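Local coordinates for protein alpha-amylase (PDB 6AZ5) that probably binds starch and related alpha-glucans as a family 41 carbohydrate-binding module of a surface-anchored gut bacterial amylase, at residues 22-27 / 33-38; 68-73 / 77-82. All coordinates share one frame; numbering follows the deposited sequence.

Contact 1 (22-27 / 33-38); sequences KVDLWM and DGSYVF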
# COMPACT_ATOMS: atom_id res chain seq x y z
N LYS A 22 11.42 6.60 0.60
CA LYS A 22 12.18 5.36 0.50
C LYS A 22 11.27 4.13 0.59
O LYS A 22 11.62 3.06 0.11
CB LYS A 22 13.25 5.32 1.60
CG LYS A 22 14.06 6.61 1.69
CD LYS A 22 15.27 6.49 2.59
CE LYS A 22 16.01 7.83 2.67
NZ LYS A 22 17.34 7.71 3.31
N VAL A 23 10.11 4.29 1.21
CA VAL A 23 9.15 3.18 1.31
C VAL A 23 8.27 3.13 0.07
O VAL A 23 7.68 4.14 -0.31
CB VAL A 23 8.25 3.32 2.56
CG1 VAL A 23 7.39 2.08 2.74
CG2 VAL A 23 9.08 3.59 3.80
N ASP A 24 8.20 1.97 -0.58
CA ASP A 24 7.28 1.82 -1.70
C ASP A 24 6.54 0.49 -1.68
O ASP A 24 6.63 -0.29 -0.73
CB ASP A 24 8.00 2.02 -3.05
CG ASP A 24 9.07 0.96 -3.33
OD1 ASP A 24 8.95 -0.20 -2.89
OD2 ASP A 24 10.06 1.30 -4.04
N LEU A 25 5.79 0.25 -2.75
CA LEU A 25 5.13 -1.01 -3.00
C LEU A 25 5.63 -1.55 -4.33
O LEU A 25 5.67 -0.81 -5.31
CB LEU A 25 3.61 -0.87 -3.05
CG LEU A 25 2.85 -0.28 -1.87
CD1 LEU A 25 1.37 -0.17 -2.21
CD2 LEU A 25 3.07 -1.13 -0.61
N TRP A 26 6.03 -2.81 -4.35
CA TRP A 26 6.30 -3.49 -5.61
C TRP A 26 5.02 -4.21 -6.03
O TRP A 26 4.55 -5.10 -5.33
CB TRP A 26 7.46 -4.47 -5.47
CG TRP A 26 7.96 -4.96 -6.78
CD1 TRP A 26 7.62 -6.12 -7.41
CD2 TRP A 26 8.88 -4.29 -7.64
NE1 TRP A 26 8.29 -6.22 -8.60
CE2 TRP A 26 9.07 -5.11 -8.77
CE3 TRP A 26 9.58 -3.08 -7.57
CZ2 TRP A 26 9.92 -4.76 -9.82
CZ3 TRP A 26 10.42 -2.73 -8.60
CH2 TRP A 26 10.59 -3.57 -9.71
N MET A 27 4.45 -3.81 -7.16
CA MET A 27 3.15 -4.34 -7.54
C MET A 27 3.16 -4.98 -8.91
O MET A 27 3.96 -4.61 -9.77
CB MET A 27 2.10 -3.23 -7.47
CG MET A 27 2.15 -2.41 -6.20
SD MET A 27 0.90 -1.11 -6.15
CE MET A 27 -0.56 -2.06 -5.73
N ASP A 33 2.75 -2.39 -12.59
CA ASP A 33 4.10 -2.91 -12.73
C ASP A 33 5.14 -2.05 -12.02
O ASP A 33 5.16 -0.83 -12.16
CB ASP A 33 4.48 -3.03 -14.20
CG ASP A 33 5.73 -3.87 -14.41
OD1 ASP A 33 5.78 -4.97 -13.83
OD2 ASP A 33 6.64 -3.43 -15.14
N GLY A 34 6.00 -2.70 -11.24
CA GLY A 34 7.13 -2.04 -10.62
C GLY A 34 6.82 -1.28 -9.34
O GLY A 34 5.94 -1.66 -8.57
N SER A 35 7.56 -0.20 -9.14
CA SER A 35 7.53 0.54 -7.89
C SER A 35 6.45 1.62 -7.81
O SER A 35 6.21 2.35 -8.77
CB SER A 35 8.89 1.18 -7.65
OG SER A 35 8.85 1.98 -6.49
N TYR A 36 5.82 1.72 -6.64
CA TYR A 36 4.80 2.72 -6.34
C TYR A 36 5.09 3.33 -4.98
O TYR A 36 4.93 2.67 -3.95
CB TYR A 36 3.39 2.11 -6.39
CG TYR A 36 3.00 1.65 -7.77
CD1 TYR A 36 3.43 0.42 -8.25
CD2 TYR A 36 2.24 2.45 -8.60
CE1 TYR A 36 3.10 -0.00 -9.52
CE2 TYR A 36 1.91 2.04 -9.88
CZ TYR A 36 2.34 0.81 -10.33
OH TYR A 36 2.01 0.39 -11.60
N VAL A 37 5.53 4.58 -4.97
CA VAL A 37 6.14 5.20 -3.80
C VAL A 37 5.15 6.00 -2.95
O VAL A 37 4.38 6.80 -3.47
CB VAL A 37 7.31 6.14 -4.22
CG1 VAL A 37 7.87 6.89 -3.02
CG2 VAL A 37 8.41 5.36 -4.92
N PHE A 38 5.17 5.78 -1.64
CA PHE A 38 4.32 6.55 -0.75
C PHE A 38 4.79 7.99 -0.71
O PHE A 38 5.99 8.26 -0.63
CB PHE A 38 4.32 5.94 0.66
CG PHE A 38 3.68 4.58 0.72
CD1 PHE A 38 2.30 4.46 0.81
CD2 PHE A 38 4.45 3.43 0.69
CE1 PHE A 38 1.70 3.22 0.86
CE2 PHE A 38 3.86 2.19 0.74
CZ PHE A 38 2.48 2.08 0.82
O HOH W 1 7.73 6.58 0.75
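A β-hairpin of this all-β module pairs D24 with V37, L25 with Y36, W26 with S35 and M27 with G34, its short strand axes lying 154° apart. L25 and Y36 exchange backbone bonds, L25 N reaching Y36 O at 2.8 Å; M27 N reaches G34 O at 3.0 Å, while the return bond from G34 N is weak. One residue further on, past the paired residues, F38 N donates to V23 O, and a water bridges that carbonyl to F38 O. On the face carrying D24, W26 and S35, S35 OG donates to D24 OD2 at 2.8 Å, arriving from above the carboxylate plane (60° out of it). W26 swings its CG opposite the backbone N (chi1 -167°), which lays the indole over G34: the CA sits 3.8 Å from the centroid of the six-membered ring, nearly on its normal, a CH-pi contact. With an alanine in place of W26, G34 would probably lose this cover and W79 its edge-to-face partner. On the other face, M27 SD meets Y36 CD1 at 3.6 Å, an oblique Met-aromatic contact, the two side chains crossing at about a right angle. Y36 OH accepts D33 N at 3.0 Å, which ties the hydroxyl end of the ring to the backbone just before the corner at G34. L25 CD2 touches F38 CZ at 3.6 Å. Strand 66-72 flanks 24-29 on its other edge and sends R72 to the face of D24 and W26, and L25 and M27 pack against strand 49-58 through Q54 and I56.

Contact 2 (68-73 / 77-82); sequences GLKARY and KGWDGG
R72 and K70, two residues apart near the end of strand 66-72, meet W79 of the loop that folds back after the strand: R72 makes cation-pi and CH-pi contacts, K70 an edge contact. R72 CD stands 3.5 Å from the centroid of the W79 six-membered ring, 6° off its normal, so the aliphatic part of the arginine covers the benzene half of the indole. A bend at chi3 (-51°) then carries the guanidinium over the pyrrole half: CZ lies 4.8 Å from the centroid of the five-membered ring. The two planes are 73° apart, so the guanidinium stands on the indole by its edge, with NH1 3.6 Å from W79 NE1. K70 comes from another direction, its CD 3.5 Å from W79 CZ3 at the ring edge, the lysine chain crossing the indole at about a right angle.

D24 pairs with R72 NH2 and D87 with K70 NZ, and these charges probably help place both side chains, leaving their aliphatic carbons set against the indole. W79 also lies edge-to-face with W26, and such a tryptophan pair is consistent with the aromatic sugar-binding patches of carbohydrate-binding modules. Within the loop, G82 N bonds W79 O at 2.8 Å, bending residues 79-82 into a turn. The loop is closed to the strand end by Y73 N donating almost straight to G82 O at 2.8 Å, from above the carbonyl plane. Y73 OH is held by D104. G82 has no room for a side chain: a beta carbon there would stand only 3.1 Å from Y73 CD2.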
# COMPACT_ATOMS: atom_id res chain seq x y z
N GLY A 68 -1.13 -8.29 -7.13
CA GLY A 68 -0.05 -8.82 -6.31
C GLY A 68 0.83 -7.67 -5.87
O GLY A 68 1.12 -6.78 -6.66
N LEU A 69 1.26 -7.69 -4.61
CA LEU A 69 2.12 -6.63 -4.12
C LEU A 69 2.89 -7.01 -2.86
O LEU A 69 2.55 -7.97 -2.17
CB LEU A 69 1.30 -5.36 -3.83
CG LEU A 69 0.68 -5.27 -2.44
CD1 LEU A 69 0.17 -3.87 -2.18
CD2 LEU A 69 -0.45 -6.28 -2.25
N LYS A 70 3.94 -6.25 -2.58
CA LYS A 70 4.62 -6.33 -1.29
C LYS A 70 5.33 -5.01 -1.00
O LYS A 70 5.84 -4.35 -1.91
CB LYS A 70 5.60 -7.50 -1.26
CG LYS A 70 6.71 -7.39 -2.28
CD LYS A 70 7.56 -8.66 -2.33
CE LYS A 70 6.80 -9.81 -2.96
NZ LYS A 70 7.70 -10.95 -3.28
N ALA A 71 5.35 -4.62 0.27
CA ALA A 71 6.05 -3.40 0.67
C ALA A 71 7.57 -3.59 0.58
O ALA A 71 8.07 -4.70 0.74
CB ALA A 71 5.64 -3.01 2.07
N ARG A 72 8.29 -2.50 0.29
CA ARG A 72 9.76 -2.49 0.35
C ARG A 72 10.21 -1.33 1.23
O ARG A 72 9.68 -0.22 1.11
CB ARG A 72 10.37 -2.39 -1.05
CG ARG A 72 9.99 -3.53 -1.96
CD ARG A 72 10.82 -3.53 -3.23
NE ARG A 72 10.80 -2.21 -3.86
CZ ARG A 72 11.52 -1.88 -4.93
NH1 ARG A 72 12.32 -2.77 -5.49
NH2 ARG A 72 11.43 -0.65 -5.43
N TYR A 73 11.18 -1.57 2.11
CA TYR A 73 11.45 -0.66 3.22
C TYR A 73 12.42 0.48 2.89
O TYR A 73 12.37 1.54 3.52
CB TYR A 73 12.00 -1.44 4.42
CG TYR A 73 11.09 -2.55 4.90
CD1 TYR A 73 9.71 -2.47 4.75
CD2 TYR A 73 11.61 -3.68 5.51
CE1 TYR A 73 8.88 -3.48 5.19
CE2 TYR A 73 10.79 -4.70 5.95
CZ TYR A 73 9.43 -4.60 5.79
OH TYR A 73 8.61 -5.61 6.24
N LYS A 77 18.12 1.13 -1.66
CA LYS A 77 18.96 -0.07 -1.67
C LYS A 77 18.28 -1.19 -2.45
O LYS A 77 18.68 -2.34 -2.35
CB LYS A 77 19.26 -0.55 -0.25
CG LYS A 77 19.60 0.56 0.74
CD LYS A 77 20.77 1.40 0.26
CE LYS A 77 21.01 2.59 1.17
NZ LYS A 77 21.82 3.65 0.51
N GLY A 78 17.27 -0.84 -3.24
CA GLY A 78 16.51 -1.83 -3.98
C GLY A 78 15.85 -2.82 -3.04
O GLY A 78 15.36 -2.44 -1.97
N TRP A 79 15.84 -4.08 -3.42
CA TRP A 79 15.29 -5.13 -2.57
C TRP A 79 16.15 -5.35 -1.33
O TRP A 79 15.65 -5.75 -0.27
CB TRP A 79 15.16 -6.44 -3.35
CG TRP A 79 14.08 -6.40 -4.37
CD1 TRP A 79 14.20 -6.11 -5.69
CD2 TRP A 79 12.68 -6.64 -4.14
NE1 TRP A 79 12.97 -6.17 -6.31
CE2 TRP A 79 12.02 -6.49 -5.38
CE3 TRP A 79 11.93 -6.96 -3.01
CZ2 TRP A 79 10.65 -6.66 -5.51
CZ3 TRP A 79 10.57 -7.13 -3.15
CH2 TRP A 79 9.94 -6.98 -4.39
N ASP A 80 17.45 -5.07 -1.46
CA ASP A 80 18.40 -5.29 -0.38
C ASP A 80 18.10 -4.40 0.82
O ASP A 80 18.56 -4.66 1.93
CB ASP A 80 19.83 -5.05 -0.87
CG ASP A 80 20.20 -5.94 -2.06
OD1 ASP A 80 19.69 -7.08 -2.14
OD2 ASP A 80 20.99 -5.49 -2.91
N GLY A 81 17.32 -3.35 0.59
CA GLY A 81 16.87 -2.49 1.67
C GLY A 81 15.81 -3.17 2.53
O GLY A 81 15.43 -2.66 3.58
N GLY A 82 15.34 -4.32 2.07
CA GLY A 82 14.32 -5.06 2.79
C GLY A 82 12.93 -4.94 2.19
O GLY A 82 12.57 -3.91 1.63

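Overall arrangement
From the N terminus, contact 1 comes first, its segments 22-27 and 33-38 closing the hairpin whose connection spans residues 28-32, mostly the ends of strands 24-29 and 32-33. The chain then runs through strands 35-44 and 49-58 before strand 66-72 opens contact 2, which closes the loop 74-76. The two are in series along the chain, neither enclosing nor crossing the other, yet their centres lie only about 8 Å apart because strands 24-29 and 66-72 are antiparallel neighbours in one sheet. They touch directly: W26 CE3 comes within 3.5 Å of R72 NH1, and W26 N probably bonds K70 O. Together they tie the hairpin to the surface loop that follows strand 66-72.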